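Local coordinates for KLLA0E08119p (PDB 3VA7), which probably carboxylates urea to urea-1-carboxylate using ATP, hydrogencarbonate and biotin, the first step of urea degradation, this piece holding the carboxylase domains, at residues E873-Q885 against I892-L904. Residues are numbered along the deposited sequence; the frame is centred on the assembly and turned at random.
Sequences ERHQTVGIVEMSQ and IEFDGSKINQKAL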
loop_
_atom_site.group_PDB
_atom_site.type_symbol
_atom_site.label_atom_id
_atom_site.label_comp_id
_atom_site.label_asym_id
_atom_site.label_seq_id
_atom_site.Cartn_x
_atom_site.Cartn_y
_atom_site.Cartn_z
ATOM N N GLU A 873 -25.034 14.688 15.795
ATOM C CA GLU A 873 -24.176 15.804 15.397
ATOM C C GLU A 873 -24.735 17.124 15.889
ATOM O O GLU A 873 -24.002 18.040 16.260
ATOM C CB GLU A 873 -23.936 15.857 13.882
ATOM C CG GLU A 873 -22.979 14.759 13.327
ATOM C CD GLU A 873 -23.007 14.720 11.785
ATOM O OE1 GLU A 873 -23.970 14.129 11.189
ATOM O OE2 GLU A 873 -22.071 15.283 11.153
ATOM N N ARG A 874 -26.052 17.208 15.868
ATOM C CA ARG A 874 -26.808 18.352 16.258
ATOM C C ARG A 874 -26.648 18.621 17.765
ATOM O O ARG A 874 -26.493 19.759 18.170
ATOM C CB ARG A 874 -28.237 18.012 15.979
ATOM C CG ARG A 874 -29.154 19.173 15.616
ATOM C CD ARG A 874 -30.583 18.636 15.564
ATOM N NE ARG A 874 -31.479 19.655 16.041
ATOM C CZ ARG A 874 -32.320 19.528 17.068
ATOM N NH1 ARG A 874 -32.470 18.380 17.779
ATOM N NH2 ARG A 874 -33.056 20.585 17.355
ATOM N N HIS A 875 -26.696 17.586 18.595
ATOM C CA HIS A 875 -26.459 17.786 20.009
ATOM C C HIS A 875 -24.989 17.882 20.301
ATOM O O HIS A 875 -24.614 18.167 21.419
ATOM C CB HIS A 875 -27.019 16.637 20.816
ATOM C CG HIS A 875 -28.500 16.620 20.817
ATOM N ND1 HIS A 875 -29.248 17.154 21.848
ATOM C CD2 HIS A 875 -29.377 16.183 19.891
ATOM C CE1 HIS A 875 -30.526 17.021 21.555
ATOM N NE2 HIS A 875 -30.634 16.413 20.389
ATOM N N GLN A 876 -24.147 17.595 19.315
ATOM C CA GLN A 876 -22.708 17.688 19.510
ATOM C C GLN A 876 -22.311 16.857 20.748
ATOM O O GLN A 876 -21.407 17.214 21.462
ATOM C CB GLN A 876 -22.267 19.161 19.679
ATOM C CG GLN A 876 -22.670 20.137 18.571
ATOM C CD GLN A 876 -22.395 21.644 18.947
ATOM O OE1 GLN A 876 -22.879 22.192 19.995
ATOM N NE2 GLN A 876 -21.617 22.309 18.087
ATOM N N THR A 877 -22.962 15.725 20.963
ATOM C CA THR A 877 -22.734 14.984 22.156
ATOM C C THR A 877 -21.284 14.783 22.470
ATOM O O THR A 877 -20.579 14.291 21.638
ATOM C CB THR A 877 -23.329 13.558 22.062
ATOM O OG1 THR A 877 -24.667 13.602 21.558
ATOM C CG2 THR A 877 -23.270 12.858 23.471
ATOM N N VAL A 878 -20.847 15.096 23.688
ATOM C CA VAL A 878 -19.498 14.733 24.148
ATOM C C VAL A 878 -19.344 13.215 24.397
ATOM O O VAL A 878 -20.246 12.539 24.924
ATOM C CB VAL A 878 -19.119 15.581 25.427
ATOM C CG1 VAL A 878 -17.896 15.018 26.210
ATOM C CG2 VAL A 878 -18.867 17.005 25.030
ATOM N N GLY A 879 -18.200 12.677 24.022
ATOM C CA GLY A 879 -17.914 11.276 24.338
ATOM C C GLY A 879 -18.037 10.269 23.215
ATOM O O GLY A 879 -17.437 9.213 23.268
ATOM N N ILE A 880 -18.788 10.609 22.179
ATOM C CA ILE A 880 -19.021 9.728 21.065
ATOM C C ILE A 880 -17.856 9.735 20.103
ATOM O O ILE A 880 -17.437 10.795 19.645
ATOM C CB ILE A 880 -20.348 10.080 20.389
ATOM C CG1 ILE A 880 -21.431 9.193 21.033
ATOM C CG2 ILE A 880 -20.239 9.869 18.879
ATOM C CD1 ILE A 880 -22.750 9.802 21.164
ATOM N N VAL A 881 -17.326 8.543 19.797
ATOM C CA VAL A 881 -16.103 8.471 18.969
ATOM C C VAL A 881 -16.370 8.310 17.456
ATOM O O VAL A 881 -15.755 8.991 16.638
ATOM C CB VAL A 881 -15.119 7.417 19.508
ATOM C CG1 VAL A 881 -13.969 7.139 18.511
ATOM C CG2 VAL A 881 -14.607 7.881 20.865
ATOM N N GLU A 882 -17.313 7.445 17.104
ATOM C CA GLU A 882 -17.558 7.110 15.708
ATOM C C GLU A 882 -18.868 6.309 15.598
ATOM O O GLU A 882 -19.148 5.428 16.402
ATOM C CB GLU A 882 -16.359 6.361 15.115
ATOM C CG GLU A 882 -16.629 5.842 13.749
ATOM C CD GLU A 882 -15.409 5.289 13.003
ATOM O OE1 GLU A 882 -15.415 5.403 11.768
ATOM O OE2 GLU A 882 -14.497 4.707 13.618
ATOM N N MET A 883 -19.706 6.682 14.642
ATOM C CA MET A 883 -20.941 5.946 14.411
ATOM C C MET A 883 -20.822 5.283 13.064
ATOM O O MET A 883 -20.568 5.966 12.044
ATOM C CB MET A 883 -22.145 6.884 14.468
ATOM C CG MET A 883 -22.113 7.693 15.698
ATOM S SD MET A 883 -23.206 9.117 15.778
ATOM C CE MET A 883 -24.699 8.222 16.064
ATOM N N SER A 884 -21.024 3.969 13.064
ATOM C CA SER A 884 -20.806 3.144 11.881
ATOM C C SER A 884 -22.067 2.526 11.292
ATOM O O SER A 884 -22.625 1.641 11.903
ATOM C CB SER A 884 -19.829 2.060 12.272
ATOM O OG SER A 884 -18.603 2.696 12.497
ATOM N N GLN A 885 -22.506 2.994 10.116
ATOM C CA GLN A 885 -23.724 2.466 9.436
ATOM C C GLN A 885 -23.677 1.008 8.931
ATOM O O GLN A 885 -22.764 0.630 8.151
ATOM C CB GLN A 885 -24.086 3.317 8.224
ATOM C CG GLN A 885 -25.316 4.000 8.429
ATOM C CD GLN A 885 -26.067 4.422 7.195
ATOM O OE1 GLN A 885 -27.097 3.826 6.857
ATOM N NE2 GLN A 885 -25.638 5.533 6.589
ATOM N N ILE A 892 -22.183 2.497 17.704
ATOM C CA ILE A 892 -21.762 3.716 18.306
ATOM C C ILE A 892 -20.606 3.463 19.239
ATOM O O ILE A 892 -20.758 2.725 20.239
ATOM C CB ILE A 892 -22.930 4.276 19.090
ATOM C CG1 ILE A 892 -23.902 4.885 18.105
ATOM C CG2 ILE A 892 -22.466 5.385 20.038
ATOM C CD1 ILE A 892 -25.218 4.607 18.398
ATOM N N GLU A 893 -19.454 4.051 18.912
ATOM C CA GLU A 893 -18.270 3.855 19.729
ATOM C C GLU A 893 -18.146 5.013 20.658
ATOM O O GLU A 893 -18.295 6.194 20.225
ATOM C CB GLU A 893 -16.973 3.703 18.919
ATOM C CG GLU A 893 -15.761 3.264 19.773
ATOM C CD GLU A 893 -14.402 3.278 19.029
ATOM O OE1 GLU A 893 -14.368 3.411 17.799
ATOM O OE2 GLU A 893 -13.334 3.181 19.685
ATOM N N PHE A 894 -17.871 4.710 21.931
ATOM C CA PHE A 894 -17.659 5.794 22.881
ATOM C C PHE A 894 -16.360 5.729 23.662
ATOM O O PHE A 894 -15.660 4.698 23.738
ATOM C CB PHE A 894 -18.852 5.961 23.831
ATOM C CG PHE A 894 -19.209 4.695 24.639
ATOM C CD1 PHE A 894 -18.949 4.634 26.024
ATOM C CD2 PHE A 894 -19.836 3.586 24.015
ATOM C CE1 PHE A 894 -19.294 3.491 26.774
ATOM C CE2 PHE A 894 -20.181 2.418 24.738
ATOM C CZ PHE A 894 -19.903 2.367 26.122
ATOM N N ASP A 895 -16.067 6.878 24.249
ATOM C CA ASP A 895 -14.970 7.061 25.173
ATOM C C ASP A 895 -15.545 7.093 26.595
ATOM O O ASP A 895 -16.099 8.090 27.020
ATOM C CB ASP A 895 -14.314 8.393 24.853
ATOM C CG ASP A 895 -13.037 8.591 25.593
ATOM O OD1 ASP A 895 -12.828 7.886 26.629
ATOM O OD2 ASP A 895 -12.252 9.456 25.132
ATOM N N GLY A 896 -15.386 5.995 27.313
ATOM C CA GLY A 896 -15.875 5.808 28.685
ATOM C C GLY A 896 -15.337 6.791 29.721
ATOM O O GLY A 896 -15.955 7.016 30.771
ATOM N N SER A 897 -14.194 7.385 29.416
ATOM C CA SER A 897 -13.683 8.438 30.244
ATOM C C SER A 897 -14.456 9.769 30.015
ATOM O O SER A 897 -14.351 10.697 30.843
ATOM C CB SER A 897 -12.172 8.588 30.030
ATOM O OG SER A 897 -11.865 9.537 29.034
ATOM N N LYS A 898 -15.243 9.846 28.929
ATOM C CA LYS A 898 -16.062 11.046 28.654
ATOM C C LYS A 898 -17.577 10.884 28.856
ATOM O O LYS A 898 -18.265 11.883 29.205
ATOM C CB LYS A 898 -15.788 11.656 27.287
ATOM C CG LYS A 898 -14.307 11.907 26.955
ATOM C CD LYS A 898 -14.240 13.171 26.120
ATOM C CE LYS A 898 -13.143 13.145 25.105
ATOM N NZ LYS A 898 -11.941 12.830 25.850
ATOM N N ILE A 899 -18.084 9.653 28.730
ATOM C CA ILE A 899 -19.510 9.355 28.845
ATOM C C ILE A 899 -19.564 7.891 29.157
ATOM O O ILE A 899 -18.817 7.169 28.540
ATOM C CB ILE A 899 -20.255 9.653 27.491
ATOM C CG1 ILE A 899 -21.746 9.340 27.604
ATOM C CG2 ILE A 899 -19.617 8.851 26.342
ATOM C CD1 ILE A 899 -22.595 9.928 26.481
ATOM N N ASN A 900 -20.375 7.446 30.123
ATOM C CA ASN A 900 -20.437 6.022 30.461
ATOM C C ASN A 900 -21.544 5.336 29.713
ATOM O O ASN A 900 -22.387 5.994 29.105
ATOM C CB ASN A 900 -20.574 5.746 31.969
ATOM C CG ASN A 900 -21.794 6.425 32.600
ATOM O OD1 ASN A 900 -21.635 7.422 33.305
ATOM N ND2 ASN A 900 -23.005 5.922 32.331
ATOM N N GLN A 901 -21.567 4.019 29.783
ATOM C CA GLN A 901 -22.536 3.236 29.073
ATOM C C GLN A 901 -23.965 3.692 29.323
ATOM O O GLN A 901 -24.749 3.885 28.367
ATOM C CB GLN A 901 -22.387 1.757 29.454
ATOM C CG GLN A 901 -22.953 0.813 28.461
ATOM C CD GLN A 901 -22.968 -0.622 28.964
ATOM O OE1 GLN A 901 -23.562 -0.942 30.016
ATOM N NE2 GLN A 901 -22.327 -1.517 28.197
ATOM N N LYS A 902 -24.307 3.854 30.604
ATOM C CA LYS A 902 -25.665 4.160 31.005
ATOM C C LYS A 902 -26.075 5.486 30.435
ATOM O O LYS A 902 -27.173 5.591 29.898
ATOM C CB LYS A 902 -25.807 4.166 32.526
ATOM C CG LYS A 902 -26.025 2.783 33.150
ATOM C CD LYS A 902 -26.281 2.913 34.686
ATOM C CE LYS A 902 -26.399 1.514 35.389
ATOM N NZ LYS A 902 -26.869 1.683 36.820
ATOM N N ALA A 903 -25.177 6.469 30.499
ATOM C CA ALA A 903 -25.444 7.813 29.966
ATOM C C ALA A 903 -25.682 7.858 28.456
ATOM O O ALA A 903 -26.606 8.601 27.979
ATOM C CB ALA A 903 -24.336 8.815 30.365
ATOM N N LEU A 904 -24.848 7.103 27.700
ATOM C CA LEU A 904 -24.967 7.067 26.254
ATOM C C LEU A 904 -26.317 6.381 25.832
ATOM O O LEU A 904 -27.075 6.878 24.963
ATOM C CB LEU A 904 -23.743 6.389 25.668
ATOM C CG LEU A 904 -23.913 5.948 24.222
ATOM C CD1 LEU A 904 -23.996 7.187 23.379
ATOM C CD2 LEU A 904 -22.765 5.087 23.781
#
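L904 of helix 901-912 packs its CD1 on I880 CD1 at 3.6 Å, the two side chains crossing nearly at right angles, at the apolar face of the β hairpin formed by strands 880-885 and 889-894 in the carboxyltransferase C and D region. Beside them I892 forks: CG2 reaches I880 CG1, while CG1, placed beside the backbone N (chi1 -76°), lies along M883 and touches its CE at 4.0 Å. V872 of helix 859-875 packs on I880 and M883. V881 and E882 both face E893 in a classic beta bulge: V881 N donates to E893 O, tilted 27° from the carbonyl plane, and E893 N donates to E882 O. V881 CG1 lies against the E893 carboxylate, whose OE1 stands 4.4 Å from E882 OE2; a salt bridge from R500 to E882 probably offsets the two neighbouring negative charges. Toward the polar edge, D895 N binds G879 O at 2.9 Å. D895 OD1 accepts from S897 N in an Asx turn, and K898 NZ lies 3.5 Å from D895 OD2 in a weak salt bridge. With an alanine at D895 the S897 N-H and the K898 ammonium are likely to lose these partners. S897 OG joins S897 N on one face of the carboxylate, each 3.1 Å from D895 OD1.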